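Local coordinates for protein putative glycosyltransferase (GalT1) (Streptococcus parasanguinis, PDB 4PHR) that probably transfers a sugar from a nucleotide donor as a GT-D-fold glycosyltransferase domain, and binds UDP with manganese, at residues P16-E19 against S20-Y23. Sequence-based numbering, arbitrary orientation.
Sequences PILE and SLKY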
# COMPACT_ATOMS: atom_id res chain seq x y z
N PRO A 16 -13.29 -7.36 -0.25
CA PRO A 16 -13.22 -5.99 0.26
C PRO A 16 -12.42 -5.91 1.56
O PRO A 16 -12.13 -6.94 2.17
CB PRO A 16 -14.69 -5.62 0.50
CG PRO A 16 -15.40 -6.92 0.61
CD PRO A 16 -14.67 -7.89 -0.26
N ILE A 17 -12.08 -4.68 1.96
CA ILE A 17 -11.21 -4.43 3.11
C ILE A 17 -11.33 -5.40 4.28
O ILE A 17 -10.35 -6.03 4.68
CB ILE A 17 -11.37 -2.98 3.63
CG1 ILE A 17 -10.90 -1.98 2.58
CG2 ILE A 17 -10.57 -2.79 4.90
CD1 ILE A 17 -11.31 -0.55 2.89
N LEU A 18 -12.52 -5.53 4.86
CA LEU A 18 -12.64 -6.31 6.10
C LEU A 18 -12.42 -7.79 5.85
O LEU A 18 -11.90 -8.51 6.71
CB LEU A 18 -13.98 -6.08 6.78
CG LEU A 18 -14.05 -4.82 7.64
CD1 LEU A 18 -15.44 -4.68 8.24
CD2 LEU A 18 -12.98 -4.83 8.73
N GLU A 19 -12.82 -8.25 4.67
CA GLU A 19 -12.64 -9.64 4.29
C GLU A 19 -11.17 -9.92 4.00
O GLU A 19 -10.65 -10.98 4.35
CB GLU A 19 -13.51 -9.97 3.08
CG GLU A 19 -14.98 -9.62 3.26
CD GLU A 19 -15.61 -10.28 4.48
OE1 GLU A 19 -16.51 -9.66 5.09
OE2 GLU A 19 -15.22 -11.41 4.83
N SER A 20 -10.50 -8.96 3.36
CA SER A 20 -9.06 -9.07 3.12
C SER A 20 -8.30 -9.19 4.43
O SER A 20 -7.38 -10.00 4.57
CB SER A 20 -8.52 -7.87 2.33
OG SER A 20 -8.85 -8.00 0.97
N LEU A 21 -8.69 -8.38 5.40
CA LEU A 21 -8.03 -8.39 6.70
C LEU A 21 -8.23 -9.72 7.42
O LEU A 21 -7.31 -10.23 8.07
CB LEU A 21 -8.50 -7.22 7.55
CG LEU A 21 -7.96 -5.87 7.05
CD1 LEU A 21 -8.68 -4.70 7.72
CD2 LEU A 21 -6.44 -5.77 7.26
N LYS A 22 -9.43 -10.30 7.31
CA LYS A 22 -9.69 -11.60 7.94
C LYS A 22 -8.79 -12.65 7.31
O LYS A 22 -8.25 -13.51 8.01
CB LYS A 22 -11.16 -12.01 7.78
CG LYS A 22 -12.11 -11.19 8.62
CD LYS A 22 -13.55 -11.43 8.20
CE LYS A 22 -14.52 -10.63 9.06
NZ LYS A 22 -15.84 -10.47 8.40
N TYR A 23 -8.63 -12.57 6.00
CA TYR A 23 -7.75 -13.47 5.27
C TYR A 23 -6.30 -13.36 5.76
O TYR A 23 -5.64 -14.36 6.02
CB TYR A 23 -7.83 -13.18 3.78
CG TYR A 23 -7.00 -14.09 2.91
CD1 TYR A 23 -5.61 -14.00 2.89
CD2 TYR A 23 -7.60 -15.03 2.08
CE1 TYR A 23 -4.85 -14.81 2.08
CE2 TYR A 23 -6.85 -15.86 1.28
CZ TYR A 23 -5.48 -15.75 1.28
OH TYR A 23 -4.73 -16.57 0.47
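Ile-17 and Leu-21 run alongside each other in the same direction, one turn apart on the helix, with Ile-17 CG2 3.9 Å from Leu-21 CD1. With chi1 at -65°, Ile-17 CG1 takes the place near the backbone N, and CG2, turned away from that nitrogen, is the branch that meets Leu-21. Leu-18 adds a looser apolar touch, its CD2 4.4 Å from Leu-21 CD1. On another side of the helix, Lys-22 runs back along the turn toward Glu-19. Lys-22 CG packs 3.3 Å from Leu-18 O, and the chain then continues extended, while Glu-19 bends at chi2 (-56°), and the two charged ends meet in a long salt bridge. Lys-22 NZ stands 3.5 Å from Glu-19 OE1, a weak hydrogen bond, and Glu-19 OE2 is scarcely farther from the same nitrogen.

All this rides on the N-terminal two turns of helix 17-27, in the N-terminal, GT-D-fold piece of the protein, with Pro-16 as N-cap. Ser-20 N bonds to Pro-16 O at 2.9 Å, nearly straight at 166°, and opens the i to i+4 ladder; Leu-21 N to Ile-17 O follows at 3.0 Å, then Lys-22 to Leu-18 and Tyr-23 to Glu-19.

Farther out, the buried Ser-20 hydroxyl is hydrogen-bonded to Leu-15 O and Ser-116 N, tying the helix to strand 115-116, and Tyr-23 OH bonds to Asp-69 O. Leu-18 and Leu-21 pack on helix 132-140, through Tyr-135, Ser-138 and Leu-139. The side chain of Ile-17 is about 6 Å from the side chain of Arg-121, a UDP-binding residue, and about 11 Å from the bound UDP.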